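Local coordinates for protein methylmalonate-semialdehyde dehydrogenase (Oceanimonas doudoroffii, PDB 4ZZ7) that catalyses the NAD-dependent, acylating oxidation of methylmalonate semialdehyde, as a member of the aldehyde dehydrogenase family, at residues 416-421 with 438-443; 133-138 with 477-482. All blocks are in the same frame, centred on the assembly; numbering follows the deposited sequence.

Contact 1 of 2, residues 416-421 with 438-443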
# COMPACT_ATOMS: atom_id res chain seq x y z
N CYS A 416 20.38 -4.91 19.93
CA CYS A 416 19.69 -6.18 20.23
C CYS A 416 19.37 -6.28 21.72
O CYS A 416 20.01 -5.65 22.54
CB CYS A 416 20.51 -7.41 19.79
SG CYS A 416 19.93 -9.06 20.42
N ILE A 417 18.36 -7.08 22.05
CA ILE A 417 18.12 -7.45 23.41
C ILE A 417 17.97 -8.96 23.47
O ILE A 417 17.24 -9.54 22.67
CB ILE A 417 16.88 -6.75 24.00
CG1 ILE A 417 16.72 -7.13 25.47
CG2 ILE A 417 15.61 -7.09 23.22
CD1 ILE A 417 15.76 -6.23 26.21
N PHE A 418 18.68 -9.61 24.41
CA PHE A 418 18.47 -11.01 24.68
C PHE A 418 17.55 -11.13 25.88
O PHE A 418 17.88 -10.69 26.97
CB PHE A 418 19.79 -11.67 24.96
CG PHE A 418 20.71 -11.67 23.79
CD1 PHE A 418 20.48 -12.51 22.72
CD2 PHE A 418 21.81 -10.85 23.76
CE1 PHE A 418 21.34 -12.52 21.64
CE2 PHE A 418 22.67 -10.85 22.69
CZ PHE A 418 22.43 -11.69 21.62
N THR A 419 16.37 -11.71 25.67
CA THR A 419 15.43 -12.01 26.76
C THR A 419 14.41 -13.07 26.33
O THR A 419 14.31 -13.42 25.16
CB THR A 419 14.71 -10.73 27.22
OG1 THR A 419 13.82 -11.01 28.31
CG2 THR A 419 13.93 -10.08 26.10
N ARG A 420 13.68 -13.60 27.30
CA ARG A 420 12.55 -14.50 27.05
C ARG A 420 11.24 -13.77 27.22
O ARG A 420 10.24 -14.18 26.67
CB ARG A 420 12.61 -15.77 27.96
CG ARG A 420 13.92 -16.57 27.79
CD ARG A 420 13.97 -17.99 28.38
NE ARG A 420 13.05 -18.85 27.64
CZ ARG A 420 11.80 -19.18 28.03
NH1 ARG A 420 11.31 -18.74 29.19
NH2 ARG A 420 11.03 -19.95 27.25
N ASP A 421 11.26 -12.66 27.95
CA ASP A 421 10.05 -11.91 28.33
C ASP A 421 9.50 -10.98 27.24
O ASP A 421 10.24 -10.20 26.64
CB ASP A 421 10.31 -11.07 29.60
CG ASP A 421 9.09 -10.31 30.06
OD1 ASP A 421 8.01 -10.93 30.18
OD2 ASP A 421 9.19 -9.07 30.25
N GLY A 438 16.87 -5.65 17.26
CA GLY A 438 16.77 -7.11 17.27
C GLY A 438 16.21 -7.62 18.60
O GLY A 438 16.49 -7.03 19.64
N ILE A 439 15.41 -8.69 18.56
CA ILE A 439 14.99 -9.41 19.75
C ILE A 439 15.65 -10.77 19.61
O ILE A 439 15.32 -11.52 18.70
CB ILE A 439 13.45 -9.56 19.83
CG1 ILE A 439 12.75 -8.23 19.59
CG2 ILE A 439 12.99 -10.14 21.15
CD1 ILE A 439 13.05 -7.14 20.60
N ASN A 440 16.62 -11.06 20.48
CA ASN A 440 17.45 -12.27 20.40
C ASN A 440 18.11 -12.52 19.03
O ASN A 440 18.41 -13.66 18.68
CB ASN A 440 16.62 -13.48 20.81
CG ASN A 440 16.03 -13.33 22.21
OD1 ASN A 440 16.73 -13.41 23.21
ND2 ASN A 440 14.73 -13.14 22.29
N ILE A 441 18.33 -11.44 18.29
CA ILE A 441 19.04 -11.43 17.01
C ILE A 441 20.08 -10.32 17.14
O ILE A 441 19.76 -9.16 17.04
CB ILE A 441 18.14 -11.01 15.81
CG1 ILE A 441 16.96 -11.95 15.60
CG2 ILE A 441 18.97 -10.94 14.53
CD1 ILE A 441 17.34 -13.27 14.96
N PRO A 442 21.36 -10.67 17.36
CA PRO A 442 22.39 -9.64 17.47
C PRO A 442 22.65 -8.84 16.16
O PRO A 442 23.16 -7.73 16.21
CB PRO A 442 23.62 -10.45 17.83
CG PRO A 442 23.42 -11.77 17.16
CD PRO A 442 21.94 -12.03 17.22
N LEU A 443 22.31 -9.40 14.99
CA LEU A 443 22.47 -8.72 13.71
C LEU A 443 21.12 -8.53 13.03
O LEU A 443 20.81 -9.20 12.04
CB LEU A 443 23.39 -9.53 12.79
CG LEU A 443 24.80 -9.83 13.28
CD1 LEU A 443 25.48 -10.82 12.33
CD2 LEU A 443 25.62 -8.54 13.42
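Asn440 ND2 is gripped twice: it donates to Thr419 O at 2.9 Å and also to the backbone O of Arg483 of the second subunit. Thr419 O lies in the plane of the Asn440 amide, while Asn440 OD1 accepts from Thr419 N at 3.0 Å, that N-H tilted from the carbonyl plane. The carboxamide thus takes both the N-H and the C=O of Thr419, replacing the backbone partners that a longer strand would have offered, and these bonds fix its rotation just where the regular parallel pairing ends. Before it, Ile417 N donates to Gly438 O (3.1 Å) and Asn440 N to Ile417 O (2.7 Å), the latter nearly straight at 170°. On one face of the sheet Ile417 CG2 meets Ile439 CD1 at 3.7 Å, the two side chains alongside each other. Cys416 swings SG away from its backbone N (chi1 168°), which sets the sulfur over the centre of the Phe418 ring, 3.8 Å above its plane; that ring reaches Pro442 CB obliquely through CZ. Helix 422-431 connects the paired strands 411-418 and 436-439 in a beta-alpha-beta unit: Ile417 and Ile439 lean on that helix, Phe418 and Pro442 on helix 264-276, and strand 254-258 pairs along 411-418.

Contact 2 of 2, residues 133-138 with 477-482; sequences IDSWSE and RKTVTQ
Trp136 lays its indole along Val480, the neighbour it pairs with in the three-stranded antiparallel sheet that projects from the subunit, consistent with the oligomerisation domain of aldehyde dehydrogenases. Both side chains point the same way, with Val480 CG1 over one face of the six-membered ring, 3.6 Å from its centroid, a CH-pi contact. A chi1 of 68° puts CG between the backbone N and the carbonyl carbon, and from there the indole swings across toward strand 475-483. Gln482 approaches differently: its amide meets the ring edge near the plane, NE2 standing 3.5 Å from Trp136 CH2, with the amide turned 75° against the ring. Glu138 lies at the edge too, and its OE2 takes a weak bond from Trp136 NE1; OE1 of that carboxylate is held by Gln140, and OE2 also by His125 of the third subunit, whose ring stacks with the indole. A leucine in place of Trp136 would probably uncover Val480 and take the stacking partner from that histidine at the subunit interface. On the other face small hydroxyl residues line up, Ser135 opposite Thr481 and Ser137 opposite Thr479, while Ile133 CG2 touches Thr481 CG2 at 3.5 Å. Backbone bonds hold three pairs from Asp134-Gln482 to Glu138-Lys478, where Lys478 N donates to Glu138 O at 2.7 Å. Val480 O takes two donors, Trp136 N in its carbonyl plane at 2.9 Å and Ser135 OG, which sits opposite its own backbone N about the CA-CB bond (chi1 -176°) and reaches that oxygen at 2.6 Å from above the plane.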
# COMPACT_ATOMS: atom_id res chain seq x y z
N ILE A 133 -13.00 15.12 -12.32
CA ILE A 133 -11.57 15.44 -12.30
C ILE A 133 -10.85 14.28 -11.61
O ILE A 133 -11.10 14.01 -10.46
CB ILE A 133 -11.27 16.75 -11.53
CG1 ILE A 133 -12.04 17.91 -12.16
CG2 ILE A 133 -9.77 17.04 -11.50
CD1 ILE A 133 -11.83 19.26 -11.50
N ASP A 134 -9.97 13.61 -12.32
CA ASP A 134 -9.16 12.53 -11.76
C ASP A 134 -7.75 13.04 -11.52
O ASP A 134 -7.31 13.99 -12.16
CB ASP A 134 -9.12 11.35 -12.72
CG ASP A 134 -10.48 10.73 -12.94
OD1 ASP A 134 -11.41 10.94 -12.12
OD2 ASP A 134 -10.62 10.02 -13.96
N SER A 135 -7.04 12.37 -10.62
CA SER A 135 -5.64 12.70 -10.36
C SER A 135 -4.91 11.44 -9.96
O SER A 135 -5.53 10.53 -9.45
CB SER A 135 -5.53 13.78 -9.26
OG SER A 135 -4.20 14.19 -9.03
N TRP A 136 -3.60 11.41 -10.22
CA TRP A 136 -2.75 10.24 -9.92
C TRP A 136 -1.29 10.58 -9.77
O TRP A 136 -0.80 11.53 -10.40
CB TRP A 136 -2.90 9.14 -11.00
CG TRP A 136 -2.35 9.51 -12.33
CD1 TRP A 136 -1.08 9.29 -12.77
CD2 TRP A 136 -3.04 10.18 -13.40
NE1 TRP A 136 -0.93 9.77 -14.04
CE2 TRP A 136 -2.12 10.32 -14.46
CE3 TRP A 136 -4.35 10.67 -13.56
CZ2 TRP A 136 -2.46 10.94 -15.68
CZ3 TRP A 136 -4.68 11.30 -14.79
CH2 TRP A 136 -3.74 11.42 -15.82
N SER A 137 -0.58 9.79 -8.96
CA SER A 137 0.87 9.99 -8.78
C SER A 137 1.68 9.10 -9.71
O SER A 137 1.24 8.01 -10.11
CB SER A 137 1.31 9.83 -7.32
OG SER A 137 1.05 8.56 -6.78
N GLU A 138 2.86 9.58 -10.07
CA GLU A 138 3.82 8.78 -10.79
C GLU A 138 5.17 8.97 -10.13
O GLU A 138 5.51 10.09 -9.71
CB GLU A 138 3.87 9.19 -12.26
CG GLU A 138 2.59 8.93 -13.06
CD GLU A 138 2.85 8.94 -14.57
OE1 GLU A 138 3.96 9.31 -14.99
OE2 GLU A 138 1.97 8.53 -15.34
N ARG A 477 8.39 12.18 -7.35
CA ARG A 477 6.94 12.17 -7.38
C ARG A 477 6.41 13.23 -8.32
O ARG A 477 6.75 14.40 -8.24
CB ARG A 477 6.38 12.42 -6.00
CG ARG A 477 4.88 12.48 -5.99
CD ARG A 477 4.35 12.97 -4.67
NE ARG A 477 4.42 11.92 -3.66
CZ ARG A 477 3.48 11.00 -3.45
NH1 ARG A 477 2.36 10.97 -4.16
NH2 ARG A 477 3.67 10.11 -2.50
N LYS A 478 5.54 12.79 -9.22
CA LYS A 478 4.82 13.67 -10.12
C LYS A 478 3.34 13.45 -9.86
O LYS A 478 2.87 12.31 -9.80
CB LYS A 478 5.17 13.36 -11.59
CG LYS A 478 4.39 14.19 -12.60
CD LYS A 478 4.75 13.89 -14.04
CE LYS A 478 6.04 14.59 -14.49
NZ LYS A 478 6.27 14.42 -15.96
N THR A 479 2.59 14.53 -9.73
CA THR A 479 1.16 14.39 -9.62
C THR A 479 0.52 15.04 -10.83
O THR A 479 0.81 16.21 -11.18
CB THR A 479 0.66 15.01 -8.33
OG1 THR A 479 1.44 14.50 -7.23
CG2 THR A 479 -0.81 14.69 -8.13
N VAL A 480 -0.33 14.24 -11.48
CA VAL A 480 -1.11 14.66 -12.62
C VAL A 480 -2.54 14.85 -12.14
O VAL A 480 -3.04 14.02 -11.39
CB VAL A 480 -1.04 13.62 -13.75
CG1 VAL A 480 -1.84 14.05 -14.98
CG2 VAL A 480 0.40 13.42 -14.15
N THR A 481 -3.16 15.97 -12.56
CA THR A 481 -4.62 16.23 -12.37
C THR A 481 -5.21 16.49 -13.76
O THR A 481 -4.69 17.27 -14.51
CB THR A 481 -4.87 17.43 -11.42
OG1 THR A 481 -4.26 17.17 -10.16
CG2 THR A 481 -6.33 17.67 -11.18
N GLN A 482 -6.29 15.81 -14.08
CA GLN A 482 -6.79 15.73 -15.44
C GLN A 482 -8.24 16.08 -15.48
O GLN A 482 -8.99 15.67 -14.61
CB GLN A 482 -6.66 14.29 -15.95
CG GLN A 482 -6.82 14.14 -17.44
CD GLN A 482 -6.75 12.69 -17.84
OE1 GLN A 482 -7.66 11.94 -17.55
NE2 GLN A 482 -5.69 12.30 -18.53

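Overall arrangement
Along the chain the order is 133-138, 416-421, 438-443, 477-482, so contact 1 is nested inside the long loop that contact 2 closes. Within one subunit they are well separated, with centres 44 Å apart and nearest atoms about 29 Å, and they lie in different sheets: contact 1 in the large mixed sheet, contact 2 in the three-stranded antiparallel one. The assembly brings such sites together. Strand 475-483 of one subunit pairs in parallel with strand 436-439 of another, Gln482 packing against Ile439, so the two sheets run on into each other across the interface. Both contacts also touch the third subunit. Neither lies at the NAD site; both instead take part in the interfaces between the four chains of the assembly.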